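Local coordinates for protein peroxisomal acyl-coenzyme A oxidase 1 (Arabidopsis thaliana, PDB 1W07) that catalyses the oxygen-dependent, FAD-dependent desaturation of long- and medium-chain acyl-CoAs to 2-trans-enoyl-CoAs, releasing hydrogen peroxide, at residues F48-R53 and Y613-L618; E488-R493 and H565-D570; T359-L362 and A368-P371. The protein carries 1 engineered substitution. All coordinates share one frame; numbering follows the deposited sequence.

In the fold
The three contacts lie well apart and away from the annotated FAD-binding and active-site residues. Contact 1, which joins the N-terminal region to the C-terminal helical region, has its centre 41 Å from that of contact 2 and 42 Å from that of contact 3, both across the centre of the chain; along the sequence it encloses both. Contacts 2 and 3 follow one another in series, their nearest atoms about 16 Å apart. Contact 3 closes the short connection between helices 328-363 and 370-398, whose other ends carry FAD-pocket residues such as Gln330, Arg333 and Lys397. Val617 of contact 1 makes backbone hydrogen bonds with Cys407, just beyond the pocket residues Gly400, Gly401 and Tyr404.

Contact 1 of 3, residues F48-R53 and Y613-L618; sequences FEKSNR and YLNSVL
Lys50 reaches across from the loop between helices 29-43 and 58-78 to the end of helix 611-614, and its ammonium carries the polar part of the contact. NZ gives a weak hydrogen bond to Tyr613 O at 3.0 Å, a carbonyl of the last helical turn. Its stronger partner is the carboxylate of Asp94, with which it forms a salt bridge. The lysine chain gets there by bending at chi2, chi3 and chi4, and on the way its CG lies against one face of the Arg53 guanidinium, 3.7 Å above the plane.

A water adds an indirect link. It accepts from Lys50 NZ at 3.2 Å and, weakly, from Asn615 ND2 at 3.3 Å, so the amide is tied to the ammonium without touching it.

The remaining interactions are van der Waals. Asn615 is the first residue to leave the helix, in a left-handed conformation (phi 47°), and with CG anti to its N (chi1 -165°) the amide extends to the neighbouring loop. There OD1 meets the flank of Ser51, 3.1 Å from its CB and 3.2 Å from its CA, a close carbon-oxygen approach. Ser51 belongs to the type I turn from Lys50 to Arg53; Arg53 itself turns to Glu412, Asp94 and Gln95.

The N-terminal and C-terminal regions are thus joined by a lysine whose main charge partner is Asp94, with the Tyr613 carbonyl as a weak second acceptor that is likely to help hold the ammonium in place.

Contact 2 of 3, residues E488-R493 and H565-D570; sequences EARALR and HKHLGD
Arg490 of helix 480-503 grips Asp570 at the start of helix 568-572, and this salt bridge is the tight part of the contact. The grip is side-on but falls on one oxygen: NH2 donates to Asp570 OD2 at 2.9 Å, with an N-H...O angle of 157°, while NE reaches the same OD2 over 3.3 Å and is more bent, at 139°. OD2 sits at the edge of the guanidinium, close to its plane, and is met on its anti side, away from the other oxygen. A chi1 of 169° carries the arginine CG away from its own amide nitrogen and lays it against Asp570 CB at 3.6 Å; the bend at chi2 then brings NE and NH2 round to OD2.

The imidazole of His567, the N-cap residue of helix 568-572, completes the packing. Arg490 NH2 hangs over one face of this ring, displaced toward the rim and 3.4 Å from His567 CG; Lys566 CG lies on the opposite face. NH1 is bonded to Gln528 of helix 516-538, which together with the Asp570 grip probably limits rotation of the group.

On the backbone side, away from the carboxylate, the fit is looser. Both His567 and Asp570 are partly exposed, and the two backbones are spanned by a water that donates to Asp570 O at 3.0 Å and, weakly, to Arg490 O.

A buried arginine here has its charge answered by one carboxylate oxygen, with neutral help from a glutamine, and would probably favour the ionised form of the Asp570 carboxylate. The two helices of the C-terminal region are joined here by electrostatics more than by apolar packing.

Contact 3 of 3, residues T359-L362 and A368-P371; sequences TERL and ATLP
Arg361, near the end of helix 328-363, meets Thr369 just ahead of helix 370-398, the two side chains crossing at about a right angle. Its CB points toward the second segment, and a chi1 of 53° tucks CG in over the backbone, directing the chain over the connecting loop. The first real touch is made by CD, 3.1 Å from Thr369 OG1, a short van der Waals contact and not a hydrogen bond. A bend at chi3 (53°) then swings the guanidinium past the threonine. NE lies 3.6 Å from Thr369 OG1 but spends its hydrogen on a salt bridge with Asp357, one turn earlier in the same helix. CZ is 3.9 Å from Thr369 CG2, and this methyl lies over one face of the guanidinium, with CG2 3.3 Å from Arg361 NH1. NH1 also forms a salt bridge with Asp366 in the loop. Asp366 in addition accepts from the backbone N of Ala368, so one carboxylate steadies both the arginine and the start of the second segment.

Deeper in, the contact changes character. Leu362 and Leu370, both buried, meet through their CD1 methyls at 4.2 Å, and Leu276 and Phe367 also pack on Leu362.

Replacing Arg361 with an alanine would probably leave Asp357 and Asp366 without their shared cation and open a gap beside the Thr369 methyl.

The short connection of this helical hairpin is thus closed in two layers, leucines within and an arginine held between two aspartates outside. Because the threonine offers it a methyl and a hydroxyl oxygen that makes no hydrogen bond to the arginine, the charge pairing that holds the guanidinium comes from the aspartates, with Thr369 serving as packing.

Contact 1 of 3, residues F48-R53 and Y613-L618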
# COMPACT_ATOMS: atom_id res chain seq x y z
N PHE B 48 8.83 -6.40 27.18
CA PHE B 48 8.18 -5.66 26.10
C PHE B 48 8.97 -5.54 24.80
O PHE B 48 8.71 -4.67 23.97
CB PHE B 48 7.79 -4.27 26.60
CG PHE B 48 6.76 -4.28 27.72
CD1 PHE B 48 6.77 -3.30 28.71
CD2 PHE B 48 5.78 -5.27 27.76
CE1 PHE B 48 5.82 -3.30 29.73
CE2 PHE B 48 4.81 -5.28 28.79
CZ PHE B 48 4.83 -4.29 29.77
N GLU B 49 9.93 -6.44 24.63
CA GLU B 49 10.73 -6.48 23.42
C GLU B 49 9.80 -6.82 22.27
O GLU B 49 8.90 -7.65 22.43
CB GLU B 49 11.82 -7.55 23.55
CG GLU B 49 12.54 -7.84 22.24
CD GLU B 49 13.49 -9.02 22.36
OE1 GLU B 49 13.12 -10.03 22.99
OE2 GLU B 49 14.60 -8.94 21.79
N LYS B 50 10.00 -6.20 21.11
CA LYS B 50 9.16 -6.50 19.96
C LYS B 50 9.88 -6.46 18.62
O LYS B 50 9.23 -6.56 17.58
CB LYS B 50 7.96 -5.55 19.89
CG LYS B 50 8.27 -4.17 19.31
CD LYS B 50 8.22 -3.08 20.37
CE LYS B 50 7.15 -2.02 20.05
NZ LYS B 50 7.33 -1.12 18.84
N SER B 51 11.20 -6.31 18.62
CA SER B 51 11.97 -6.28 17.37
C SER B 51 12.17 -7.69 16.81
O SER B 51 12.63 -7.85 15.68
CB SER B 51 13.33 -5.61 17.59
OG SER B 51 14.14 -6.37 18.47
N ASN B 52 11.81 -8.70 17.60
CA ASN B 52 11.95 -10.10 17.21
C ASN B 52 10.58 -10.69 16.85
O ASN B 52 10.45 -11.88 16.56
CB ASN B 52 12.56 -10.90 18.38
CG ASN B 52 11.57 -11.11 19.52
OD1 ASN B 52 10.82 -10.21 19.88
ND2 ASN B 52 11.59 -12.31 20.11
N ARG B 53 9.58 -9.82 16.87
CA ARG B 53 8.20 -10.20 16.60
C ARG B 53 8.00 -10.97 15.29
O ARG B 53 7.20 -11.91 15.25
CB ARG B 53 7.34 -8.93 16.62
CG ARG B 53 5.86 -9.16 16.64
CD ARG B 53 5.14 -7.83 16.54
NE ARG B 53 5.07 -7.12 17.80
CZ ARG B 53 4.77 -5.83 17.90
NH1 ARG B 53 4.53 -5.11 16.81
NH2 ARG B 53 4.68 -5.25 19.10
N TYR B 613 10.13 2.11 20.48
CA TYR B 613 8.78 2.28 19.94
C TYR B 613 8.79 2.29 18.41
O TYR B 613 7.95 1.65 17.76
CB TYR B 613 8.16 3.57 20.45
CG TYR B 613 6.72 3.75 20.02
CD1 TYR B 613 5.72 2.87 20.44
CD2 TYR B 613 6.35 4.81 19.18
CE1 TYR B 613 4.40 3.04 20.06
CE2 TYR B 613 5.04 4.99 18.79
CZ TYR B 613 4.07 4.11 19.23
OH TYR B 613 2.78 4.34 18.88
N LEU B 614 9.73 3.03 17.83
CA LEU B 614 9.84 3.12 16.38
C LEU B 614 10.19 1.78 15.77
O LEU B 614 9.75 1.47 14.66
CB LEU B 614 10.91 4.15 15.97
CG LEU B 614 10.49 5.62 15.83
CD1 LEU B 614 11.68 6.44 15.32
CD2 LEU B 614 9.33 5.73 14.86
N ASN B 615 11.00 1.00 16.49
CA ASN B 615 11.41 -0.34 16.05
C ASN B 615 11.87 -0.30 14.60
O ASN B 615 11.42 -1.10 13.78
CB ASN B 615 10.23 -1.29 16.20
CG ASN B 615 10.64 -2.74 16.13
OD1 ASN B 615 11.61 -3.15 16.76
ND2 ASN B 615 9.87 -3.54 15.40
N SER B 616 12.78 0.63 14.30
CA SER B 616 13.26 0.83 12.95
C SER B 616 14.75 1.08 12.87
O SER B 616 15.28 1.98 13.52
CB SER B 616 12.56 2.04 12.33
OG SER B 616 13.14 2.38 11.08
N VAL B 617 15.41 0.30 12.04
CA VAL B 617 16.84 0.44 11.86
C VAL B 617 17.11 1.66 10.97
O VAL B 617 18.07 2.39 11.19
CB VAL B 617 17.44 -0.83 11.19
CG1 VAL B 617 18.90 -0.57 10.84
CG2 VAL B 617 17.30 -2.05 12.13
N LEU B 618 16.26 1.89 9.98
CA LEU B 618 16.46 3.01 9.08
C LEU B 618 16.16 4.33 9.78
O LEU B 618 16.74 5.37 9.45
CB LEU B 618 15.57 2.88 7.84
CG LEU B 618 15.59 1.56 7.06
CD1 LEU B 618 14.80 1.77 5.79
CD2 LEU B 618 17.03 1.12 6.73
O HOH W 1 6.92 -2.21 15.90

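Contact 2 of 3, residues E488-R493 and H565-D570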
# COMPACT_ATOMS: atom_id res chain seq x y z
N GLU B 488 -13.19 26.64 0.35
CA GLU B 488 -14.63 26.71 0.60
C GLU B 488 -15.37 26.75 -0.73
O GLU B 488 -16.33 26.02 -0.93
CB GLU B 488 -14.99 27.95 1.44
CG GLU B 488 -14.38 27.97 2.84
CD GLU B 488 -14.79 29.19 3.63
OE1 GLU B 488 -15.03 30.24 3.01
OE2 GLU B 488 -14.85 29.11 4.88
N ALA B 489 -14.89 27.59 -1.64
CA ALA B 489 -15.51 27.69 -2.96
C ALA B 489 -15.45 26.36 -3.71
O ALA B 489 -16.44 25.91 -4.29
CB ALA B 489 -14.80 28.76 -3.78
N ARG B 490 -14.29 25.73 -3.70
CA ARG B 490 -14.11 24.45 -4.38
C ARG B 490 -15.07 23.38 -3.85
O ARG B 490 -15.68 22.64 -4.62
CB ARG B 490 -12.65 24.01 -4.23
CG ARG B 490 -12.38 22.58 -4.65
CD ARG B 490 -12.03 21.73 -3.44
NE ARG B 490 -11.62 20.37 -3.81
CZ ARG B 490 -10.88 19.59 -3.02
NH1 ARG B 490 -10.47 20.04 -1.84
NH2 ARG B 490 -10.55 18.37 -3.41
N ALA B 491 -15.21 23.31 -2.53
CA ALA B 491 -16.10 22.33 -1.90
C ALA B 491 -17.56 22.65 -2.18
O ALA B 491 -18.33 21.78 -2.59
CB ALA B 491 -15.86 22.30 -0.40
N LEU B 492 -17.95 23.90 -1.94
CA LEU B 492 -19.32 24.34 -2.17
C LEU B 492 -19.71 24.13 -3.63
O LEU B 492 -20.80 23.66 -3.93
CB LEU B 492 -19.48 25.82 -1.80
CG LEU B 492 -20.85 26.46 -2.06
CD1 LEU B 492 -21.94 25.70 -1.31
CD2 LEU B 492 -20.82 27.90 -1.60
N ARG B 493 -18.81 24.51 -4.53
CA ARG B 493 -19.04 24.37 -5.95
C ARG B 493 -19.32 22.92 -6.34
O ARG B 493 -20.27 22.64 -7.07
CB ARG B 493 -17.82 24.89 -6.72
CG ARG B 493 -17.79 24.55 -8.20
CD ARG B 493 -18.87 25.27 -8.97
NE ARG B 493 -18.30 26.07 -10.06
CZ ARG B 493 -19.03 26.70 -10.97
NH1 ARG B 493 -20.35 26.63 -10.91
NH2 ARG B 493 -18.44 27.41 -11.93
N HIS B 565 -2.82 21.51 -5.35
CA HIS B 565 -2.13 20.99 -6.52
C HIS B 565 -2.64 19.60 -6.89
O HIS B 565 -2.93 19.31 -8.05
CB HIS B 565 -0.62 20.97 -6.27
CG HIS B 565 0.18 20.44 -7.42
ND1 HIS B 565 0.37 19.09 -7.63
CD2 HIS B 565 0.83 21.08 -8.42
CE1 HIS B 565 1.12 18.92 -8.71
NE2 HIS B 565 1.41 20.11 -9.21
N LYS B 566 -2.75 18.73 -5.89
CA LYS B 566 -3.22 17.36 -6.12
C LYS B 566 -4.63 17.31 -6.69
O LYS B 566 -4.95 16.45 -7.51
CB LYS B 566 -3.15 16.57 -4.80
CG LYS B 566 -3.65 15.14 -4.90
CD LYS B 566 -3.46 14.40 -3.58
CE LYS B 566 -4.07 13.01 -3.59
NZ LYS B 566 -3.57 12.16 -4.71
N HIS B 567 -5.48 18.24 -6.27
CA HIS B 567 -6.87 18.30 -6.75
C HIS B 567 -7.09 19.55 -7.59
O HIS B 567 -8.19 20.09 -7.62
CB HIS B 567 -7.82 18.31 -5.56
CG HIS B 567 -7.76 17.06 -4.73
ND1 HIS B 567 -8.23 15.84 -5.19
CD2 HIS B 567 -7.27 16.83 -3.49
CE1 HIS B 567 -8.03 14.92 -4.26
NE2 HIS B 567 -7.45 15.49 -3.22
N LEU B 568 -6.03 20.00 -8.25
CA LEU B 568 -6.06 21.20 -9.08
C LEU B 568 -7.33 21.29 -9.94
O LEU B 568 -7.96 22.35 -10.01
CB LEU B 568 -4.81 21.24 -9.99
CG LEU B 568 -4.64 22.47 -10.89
CD1 LEU B 568 -4.54 23.71 -10.02
CD2 LEU B 568 -3.39 22.34 -11.77
N GLY B 569 -7.70 20.19 -10.58
CA GLY B 569 -8.88 20.16 -11.42
C GLY B 569 -10.13 20.70 -10.73
O GLY B 569 -10.94 21.38 -11.35
N ASP B 570 -10.29 20.39 -9.44
CA ASP B 570 -11.45 20.85 -8.66
C ASP B 570 -11.46 22.38 -8.52
O ASP B 570 -12.51 23.01 -8.63
CB ASP B 570 -11.46 20.24 -7.25
CG ASP B 570 -11.64 18.73 -7.25
OD1 ASP B 570 -12.01 18.14 -8.28
OD2 ASP B 570 -11.43 18.13 -6.17
O HOH W 2 -15.42 22.64 -7.94

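Contact 3 of 3, residues T359-L362 and A368-P371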
# COMPACT_ATOMS: atom_id res chain seq x y z
N THR B 359 -21.24 15.79 23.66
CA THR B 359 -21.62 15.00 24.82
C THR B 359 -22.38 15.86 25.83
O THR B 359 -23.40 15.44 26.39
CB THR B 359 -20.38 14.38 25.50
OG1 THR B 359 -19.74 13.48 24.59
CG2 THR B 359 -20.76 13.64 26.76
N GLU B 360 -21.87 17.07 26.07
CA GLU B 360 -22.49 18.00 27.00
C GLU B 360 -23.93 18.29 26.59
O GLU B 360 -24.87 17.92 27.29
CB GLU B 360 -21.73 19.31 27.04
CG GLU B 360 -20.23 19.19 27.18
CD GLU B 360 -19.79 18.94 28.60
OE1 GLU B 360 -18.68 19.40 28.95
OE2 GLU B 360 -20.54 18.29 29.36
N ARG B 361 -24.08 18.96 25.45
CA ARG B 361 -25.40 19.32 24.94
C ARG B 361 -26.31 18.11 24.85
O ARG B 361 -27.51 18.21 25.08
CB ARG B 361 -25.27 19.98 23.57
CG ARG B 361 -24.49 19.16 22.58
CD ARG B 361 -24.32 19.92 21.28
NE ARG B 361 -23.77 21.26 21.50
CZ ARG B 361 -24.39 22.38 21.14
NH1 ARG B 361 -25.58 22.32 20.55
NH2 ARG B 361 -23.82 23.56 21.35
N LEU B 362 -25.74 16.96 24.52
CA LEU B 362 -26.51 15.72 24.40
C LEU B 362 -27.10 15.32 25.75
O LEU B 362 -28.15 14.67 25.81
CB LEU B 362 -25.62 14.59 23.87
CG LEU B 362 -25.93 14.10 22.45
CD1 LEU B 362 -25.84 15.26 21.48
CD2 LEU B 362 -24.95 13.00 22.06
N ALA B 368 -29.31 19.55 18.46
CA ALA B 368 -29.25 20.49 17.35
C ALA B 368 -28.02 20.32 16.45
O ALA B 368 -28.10 20.44 15.23
CB ALA B 368 -29.30 21.91 17.88
N THR B 369 -26.87 20.03 17.06
CA THR B 369 -25.64 19.86 16.30
C THR B 369 -25.26 18.41 16.02
O THR B 369 -24.19 18.14 15.47
CB THR B 369 -24.45 20.52 17.02
OG1 THR B 369 -24.19 19.81 18.23
CG2 THR B 369 -24.76 21.98 17.32
N LEU B 370 -26.13 17.48 16.41
CA LEU B 370 -25.86 16.06 16.20
C LEU B 370 -25.58 15.69 14.74
O LEU B 370 -24.62 14.98 14.44
CB LEU B 370 -27.02 15.23 16.74
CG LEU B 370 -26.78 13.72 16.83
CD1 LEU B 370 -25.54 13.45 17.68
CD2 LEU B 370 -28.02 13.03 17.41
N PRO B 371 -26.43 16.16 13.80
CA PRO B 371 -26.23 15.85 12.39
C PRO B 371 -24.84 16.28 11.89
O PRO B 371 -24.16 15.52 11.21
CB PRO B 371 -27.36 16.61 11.70
CG PRO B 371 -28.45 16.55 12.71
CD PRO B 371 -27.71 16.87 13.99